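Local coordinates for C-type diheme-containing protein (Kuenenia stuttgartiensis, PDB 6H5L) that probably carries electrons through its c-type hemes, as part of a multiheme reductase complex of an anammox bacterium, at residues G47-T61 / S100-V112. Numbering follows the deposited sequence.
With HEC (heme c), chain L.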
loop_
_atom_site.group_PDB
_atom_site.type_symbol
_atom_site.label_atom_id
_atom_site.label_comp_id
_atom_site.label_asym_id
_atom_site.label_seq_id
_atom_site.Cartn_x
_atom_site.Cartn_y
_atom_site.Cartn_z
ATOM N N GLY B 47 0.367 -53.557 23.618
ATOM C CA GLY B 47 0.594 -54.104 22.296
ATOM C C GLY B 47 -0.062 -53.331 21.176
ATOM O O GLY B 47 -0.264 -53.882 20.091
ATOM N N ALA B 48 -0.400 -52.063 21.410
ATOM C CA ALA B 48 -1.068 -51.213 20.430
ATOM C C ALA B 48 -0.061 -50.199 19.903
ATOM O O ALA B 48 0.349 -49.284 20.628
ATOM C CB ALA B 48 -2.280 -50.517 21.046
ATOM N N TYR B 49 0.333 -50.361 18.643
ATOM C CA TYR B 49 1.290 -49.482 17.988
ATOM C C TYR B 49 0.584 -48.708 16.883
ATOM O O TYR B 49 -0.134 -49.297 16.069
ATOM C CB TYR B 49 2.468 -50.278 17.422
ATOM C CG TYR B 49 3.422 -50.801 18.477
ATOM C CD1 TYR B 49 3.022 -51.775 19.384
ATOM C CD2 TYR B 49 4.726 -50.329 18.559
ATOM C CE1 TYR B 49 3.890 -52.257 20.346
ATOM C CE2 TYR B 49 5.602 -50.806 19.518
ATOM C CZ TYR B 49 5.179 -51.769 20.407
ATOM O OH TYR B 49 6.044 -52.248 21.364
ATOM N N LYS B 50 0.788 -47.389 16.864
ATOM C CA LYS B 50 0.094 -46.546 15.894
ATOM C C LYS B 50 0.565 -46.818 14.471
ATOM O O LYS B 50 -0.235 -46.764 13.529
ATOM C CB LYS B 50 0.289 -45.066 16.234
ATOM C CG LYS B 50 -0.424 -44.581 17.475
ATOM C CD LYS B 50 -0.292 -43.068 17.590
ATOM C CE LYS B 50 -0.881 -42.529 18.882
ATOM N NZ LYS B 50 -0.697 -41.053 18.982
ATOM N N PHE B 51 1.854 -47.097 14.293
ATOM C CA PHE B 51 2.501 -47.044 12.984
ATOM C C PHE B 51 3.038 -48.425 12.626
ATOM O O PHE B 51 4.051 -48.874 13.173
ATOM C CB PHE B 51 3.594 -45.985 12.999
ATOM C CG PHE B 51 3.172 -44.712 13.671
ATOM C CD1 PHE B 51 2.143 -43.951 13.144
ATOM C CD2 PHE B 51 3.782 -44.289 14.841
ATOM C CE1 PHE B 51 1.739 -42.781 13.761
ATOM C CE2 PHE B 51 3.384 -43.121 15.463
ATOM C CZ PHE B 51 2.361 -42.369 14.923
ATOM N N ARG B 52 2.342 -49.096 11.711
ATOM C CA ARG B 52 2.649 -50.455 11.305
ATOM C C ARG B 52 2.588 -50.563 9.788
ATOM O O ARG B 52 2.160 -49.643 9.084
ATOM C CB ARG B 52 1.670 -51.461 11.929
ATOM C CG ARG B 52 1.722 -51.557 13.444
ATOM C CD ARG B 52 0.390 -52.034 14.011
ATOM N NE ARG B 52 -0.568 -50.936 14.088
ATOM C CZ ARG B 52 -1.511 -50.694 13.185
ATOM N NH1 ARG B 52 -1.648 -51.485 12.130
ATOM N NH2 ARG B 52 -2.325 -49.660 13.342
ATOM N N THR B 53 3.033 -51.714 9.292
ATOM C CA THR B 53 2.732 -52.163 7.942
ATOM C C THR B 53 1.706 -53.289 7.947
ATOM O O THR B 53 1.440 -53.884 6.897
ATOM C CB THR B 53 4.011 -52.608 7.229
ATOM O OG1 THR B 53 4.690 -53.581 8.033
ATOM C CG2 THR B 53 4.930 -51.420 7.006
ATOM N N THR B 54 1.126 -53.587 9.106
ATOM C CA THR B 54 0.164 -54.655 9.317
ATOM C C THR B 54 -1.247 -54.090 9.452
ATOM O O THR B 54 -1.425 -52.917 9.793
ATOM C CB THR B 54 0.534 -55.447 10.578
ATOM O OG1 THR B 54 0.436 -54.594 11.721
ATOM C CG2 THR B 54 1.956 -55.977 10.469
ATOM N N PRO B 55 -2.275 -54.895 9.182
ATOM C CA PRO B 55 -3.654 -54.392 9.256
ATOM C C PRO B 55 -4.047 -53.976 10.669
ATOM O O PRO B 55 -3.319 -54.172 11.644
ATOM C CB PRO B 55 -4.490 -55.583 8.776
ATOM C CG PRO B 55 -3.560 -56.389 7.944
ATOM C CD PRO B 55 -2.223 -56.251 8.610
ATOM N N SER B 56 -5.245 -53.395 10.758
ATOM C CA SER B 56 -5.760 -52.871 12.020
ATOM C C SER B 56 -5.970 -53.990 13.034
ATOM O O SER B 56 -6.536 -55.040 12.714
ATOM C CB SER B 56 -7.070 -52.118 11.777
ATOM O OG SER B 56 -7.652 -51.698 12.997
ATOM N N GLY B 57 -5.513 -53.755 14.265
ATOM C CA GLY B 57 -5.613 -54.729 15.327
ATOM C C GLY B 57 -4.430 -55.664 15.440
ATOM O O GLY B 57 -4.293 -56.349 16.463
ATOM N N SER B 58 -3.570 -55.710 14.429
ATOM C CA SER B 58 -2.425 -56.600 14.441
ATOM C C SER B 58 -1.273 -55.995 15.236
ATOM O O SER B 58 -1.199 -54.782 15.460
ATOM C CB SER B 58 -1.964 -56.907 13.017
ATOM O OG SER B 58 -0.665 -57.476 13.007
ATOM N N LEU B 59 -0.370 -56.868 15.671
ATOM C CA LEU B 59 0.882 -56.429 16.253
ATOM C C LEU B 59 1.757 -55.805 15.170
ATOM O O LEU B 59 1.546 -56.038 13.978
ATOM C CB LEU B 59 1.610 -57.608 16.896
ATOM C CG LEU B 59 0.867 -58.440 17.941
ATOM C CD1 LEU B 59 1.685 -59.667 18.301
ATOM C CD2 LEU B 59 0.567 -57.612 19.180
ATOM N N PRO B 60 2.740 -54.998 15.553
ATOM C CA PRO B 60 3.726 -54.541 14.573
ATOM C C PRO B 60 4.759 -55.619 14.300
ATOM O O PRO B 60 5.044 -56.470 15.145
ATOM C CB PRO B 60 4.366 -53.330 15.259
ATOM C CG PRO B 60 4.277 -53.661 16.705
ATOM C CD PRO B 60 2.955 -54.374 16.873
ATOM N N THR B 61 5.315 -55.581 13.094
ATOM C CA THR B 61 6.473 -56.412 12.817
ATOM C C THR B 61 7.686 -55.847 13.549
ATOM O O THR B 61 7.708 -54.684 13.959
ATOM C CB THR B 61 6.750 -56.483 11.315
ATOM O OG1 THR B 61 7.180 -55.198 10.848
ATOM C CG2 THR B 61 5.498 -56.899 10.559
ATOM N N SER B 100 4.300 -56.679 26.542
ATOM C CA SER B 100 2.920 -57.041 26.254
ATOM C C SER B 100 2.826 -58.542 26.027
ATOM O O SER B 100 3.579 -59.102 25.223
ATOM C CB SER B 100 2.392 -56.281 25.034
ATOM O OG SER B 100 1.064 -56.666 24.730
ATOM N N GLU B 101 1.897 -59.188 26.738
ATOM C CA GLU B 101 1.683 -60.620 26.560
ATOM C C GLU B 101 1.205 -60.949 25.153
ATOM O O GLU B 101 1.397 -62.076 24.681
ATOM C CB GLU B 101 0.675 -61.126 27.592
ATOM C CG GLU B 101 1.135 -60.987 29.036
ATOM C CD GLU B 101 2.104 -62.079 29.448
ATOM O OE1 GLU B 101 1.864 -63.251 29.089
ATOM O OE2 GLU B 101 3.106 -61.765 30.129
ATOM N N ALA B 102 0.577 -59.985 24.473
ATOM C CA ALA B 102 0.037 -60.241 23.142
ATOM C C ALA B 102 1.115 -60.683 22.160
ATOM O O ALA B 102 0.830 -61.447 21.232
ATOM C CB ALA B 102 -0.680 -58.995 22.624
ATOM N N PHE B 103 2.354 -60.223 22.348
ATOM C CA PHE B 103 3.436 -60.633 21.457
ATOM C C PHE B 103 3.788 -62.107 21.621
ATOM O O PHE B 103 4.299 -62.725 20.680
ATOM C CB PHE B 103 4.679 -59.772 21.694
ATOM C CG PHE B 103 4.645 -58.450 20.986
ATOM C CD1 PHE B 103 4.773 -58.390 19.609
ATOM C CD2 PHE B 103 4.495 -57.269 21.691
ATOM C CE1 PHE B 103 4.746 -57.177 18.946
ATOM C CE2 PHE B 103 4.468 -56.051 21.036
ATOM C CZ PHE B 103 4.594 -56.005 19.660
ATOM N N GLU B 104 3.527 -62.684 22.794
ATOM C CA GLU B 104 3.885 -64.071 23.055
ATOM C C GLU B 104 2.835 -65.066 22.573
ATOM O O GLU B 104 3.161 -66.239 22.357
ATOM C CB GLU B 104 4.122 -64.284 24.553
ATOM C CG GLU B 104 4.904 -65.546 24.880
ATOM C CD GLU B 104 4.773 -65.957 26.333
ATOM O OE1 GLU B 104 4.065 -65.258 27.088
ATOM O OE2 GLU B 104 5.374 -66.981 26.720
ATOM N N TYR B 105 1.589 -64.631 22.395
ATOM C CA TYR B 105 0.500 -65.524 22.021
ATOM C C TYR B 105 0.131 -65.429 20.548
ATOM O O TYR B 105 -0.131 -66.456 19.914
ATOM C CB TYR B 105 -0.733 -65.230 22.881
ATOM C CG TYR B 105 -0.448 -65.292 24.365
ATOM C CD1 TYR B 105 0.323 -66.316 24.899
ATOM C CD2 TYR B 105 -0.929 -64.315 25.227
ATOM C CE1 TYR B 105 0.596 -66.375 26.253
ATOM C CE2 TYR B 105 -0.660 -64.365 26.583
ATOM C CZ TYR B 105 0.103 -65.397 27.088
ATOM O OH TYR B 105 0.374 -65.453 28.436
ATOM N N ARG B 106 0.098 -64.224 19.992
ATOM C CA ARG B 106 -0.222 -64.012 18.591
ATOM C C ARG B 106 1.026 -63.598 17.822
ATOM O O ARG B 106 1.959 -63.013 18.381
ATOM C CB ARG B 106 -1.313 -62.950 18.431
ATOM C CG ARG B 106 -2.637 -63.338 19.070
ATOM C CD ARG B 106 -3.281 -64.511 18.356
ATOM N NE ARG B 106 -4.343 -65.120 19.154
ATOM C CZ ARG B 106 -4.201 -66.240 19.855
ATOM N NH1 ARG B 106 -3.040 -66.881 19.857
ATOM N NH2 ARG B 106 -5.222 -66.724 20.549
ATOM N N GLU B 107 1.036 -63.920 16.533
ATOM C CA GLU B 107 2.059 -63.581 15.556
ATOM C C GLU B 107 1.599 -62.397 14.716
ATOM O O GLU B 107 0.417 -62.311 14.364
ATOM C CB GLU B 107 2.345 -64.778 14.646
ATOM C CG GLU B 107 3.703 -64.758 13.952
ATOM C CD GLU B 107 4.866 -64.869 14.924
ATOM O OE1 GLU B 107 5.979 -64.421 14.573
ATOM O OE2 GLU B 107 4.668 -65.406 16.035
ATOM N N PRO B 108 2.487 -61.457 14.389
ATOM C CA PRO B 108 2.063 -60.294 13.599
ATOM C C PRO B 108 1.554 -60.705 12.224
ATOM O O PRO B 108 2.129 -61.569 11.558
ATOM C CB PRO B 108 3.337 -59.443 13.502
ATOM C CG PRO B 108 4.456 -60.389 13.790
ATOM C CD PRO B 108 3.905 -61.368 14.778
ATOM N N GLU B 109 0.456 -60.075 11.810
ATOM C CA GLU B 109 -0.155 -60.358 10.525
ATOM C C GLU B 109 0.790 -59.974 9.386
ATOM O O GLU B 109 1.699 -59.162 9.572
ATOM C CB GLU B 109 -1.477 -59.607 10.402
ATOM C CG GLU B 109 -2.605 -60.221 11.216
ATOM C CD GLU B 109 -3.914 -59.476 11.063
ATOM O OE1 GLU B 109 -4.361 -58.848 12.045
ATOM O OE2 GLU B 109 -4.492 -59.514 9.956
ATOM N N PRO B 110 0.604 -60.558 8.199
ATOM C CA PRO B 110 1.508 -60.251 7.083
ATOM C C PRO B 110 1.440 -58.782 6.692
ATOM O O PRO B 110 0.382 -58.152 6.750
ATOM C CB PRO B 110 1.000 -61.161 5.956
ATOM C CG PRO B 110 -0.410 -61.474 6.324
ATOM C CD PRO B 110 -0.409 -61.556 7.818
ATOM N N SER B 111 2.593 -58.236 6.305
ATOM C CA SER B 111 2.655 -56.846 5.876
ATOM C C SER B 111 1.792 -56.628 4.641
ATOM O O SER B 111 1.724 -57.478 3.749
ATOM C CB SER B 111 4.101 -56.441 5.581
ATOM O OG SER B 111 4.885 -56.435 6.762
ATOM N N VAL B 112 1.118 -55.478 4.598
ATOM C CA VAL B 112 0.316 -55.150 3.430
ATOM C C VAL B 112 1.225 -54.799 2.256
ATOM O O VAL B 112 2.398 -54.439 2.415
ATOM C CB VAL B 112 -0.661 -54.003 3.739
ATOM C CG1 VAL B 112 -1.531 -54.354 4.936
ATOM C CG2 VAL B 112 0.098 -52.708 3.987
HETATM FE FE HEC L . 9.527 -43.269 22.551
HETATM C CHA HEC L . 6.452 -43.387 21.043
HETATM C CHB HEC L . 10.300 -46.327 21.145
HETATM C CHC HEC L . 12.606 -43.225 24.096
HETATM C CHD HEC L . 8.748 -40.279 24.066
HETATM N NA HEC L . 8.562 -44.608 21.323
HETATM C C1A HEC L . 7.289 -44.458 20.820
HETATM C C2A HEC L . 6.962 -45.609 20.001
HETATM C C3A HEC L . 8.034 -46.434 20.032
HETATM C C4A HEC L . 9.052 -45.810 20.861
HETATM C CMA HEC L . 8.254 -47.805 19.351
HETATM C CAA HEC L . 5.567 -45.706 19.314
HETATM C CBA HEC L . 5.355 -46.724 18.195
HETATM C CGA HEC L . 3.918 -46.660 17.742
HETATM O O1A HEC L . 3.060 -46.168 18.521
HETATM O O2A HEC L . 3.629 -47.105 16.601
HETATM N NB HEC L . 11.141 -44.544 22.622
HETATM C C1B HEC L . 11.264 -45.741 21.942
HETATM C C2B HEC L . 12.589 -46.269 22.208
HETATM C C3B HEC L . 13.220 -45.418 23.025
HETATM C C4B HEC L . 12.325 -44.314 23.298
HETATM C CMB HEC L . 13.147 -47.599 21.655
HETATM C CAB HEC L . 14.655 -45.546 23.588
HETATM C CBB HEC L . 15.703 -45.360 22.468
HETATM N NC HEC L . 10.494 -41.997 23.841
HETATM C C1C HEC L . 11.768 -42.162 24.352
HETATM C C2C HEC L . 12.117 -40.962 25.084
HETATM C C3C HEC L . 11.007 -40.220 25.189
HETATM C C4C HEC L . 9.992 -40.809 24.335
HETATM C CMC HEC L . 13.384 -40.824 25.959
HETATM C CAC HEC L . 10.858 -38.881 25.950
HETATM C CBC HEC L . 11.723 -37.790 25.283
HETATM N ND HEC L . 7.860 -42.026 22.557
HETATM C C1D HEC L . 7.770 -40.827 23.261
HETATM C C2D HEC L . 6.472 -40.242 23.008
HETATM C C3D HEC L . 5.759 -41.218 22.063
HETATM C C4D HEC L . 6.697 -42.291 21.839
HETATM C CMD HEC L . 5.924 -38.915 23.574
HETATM C CAD HEC L . 4.342 -41.099 21.466
HETATM C CBD HEC L . 4.374 -40.160 20.267
HETATM C CGD HEC L . 2.984 -40.000 19.714
HETATM O O1D HEC L . 2.337 -41.030 19.395
HETATM O O2D HEC L . 2.526 -38.835 19.583
HETATM O O HOH W 1 -1.278 -59.557 15.426
#
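Ser58 OG takes the backbone N-H of Glu109 across the contact (3.1 Å, 158° at the hydrogen) and donates to Leu59 O in the carbonyl plane, on a lone pair. Thr54 OG1 donates to the same Leu59 O at 2.9 Å, from above the carbonyl plane. With OG anti to its own backbone N (chi1 165°), Ser58 reaches both partners, while the Glu109 side chain lies along its CB. Replacing Ser58 by alanine would remove OG and is likely to leave Glu109 N without this acceptor and Leu59 O without one of its two hydroxyl donors. Farther along, Val112 N meets Thr53 O almost head-on at 2.8 Å, and Ser111 OG donates to Thr53 OG1. Water 1 accepts from Leu59 N and bonds weakly to Glu107 O. The apolar half centres on Phe103: Leu59 CD2 stands over the middle of one ring face, a CH-pi contact 4.2 Å from the centroid, and Tyr49 CE1 comes to the ring edge, 3.9 Å from Phe103 CZ. The Pro60 ring crosses Phe103 at about a right angle, with Pro60 CD nearest to Phe103 CZ, while Pro60 CG covers a face of the Tyr49 ring. Just beyond Tyr49, Lys50 N and Phe51 N donate to one propionate of the heme, and Lys50 NZ hydrogen-bonds the other. The 100-112 linker, leading from one cytochrome c-like half toward the next, thus packs on a heme-propionate-binding loop of a diheme cytochrome c.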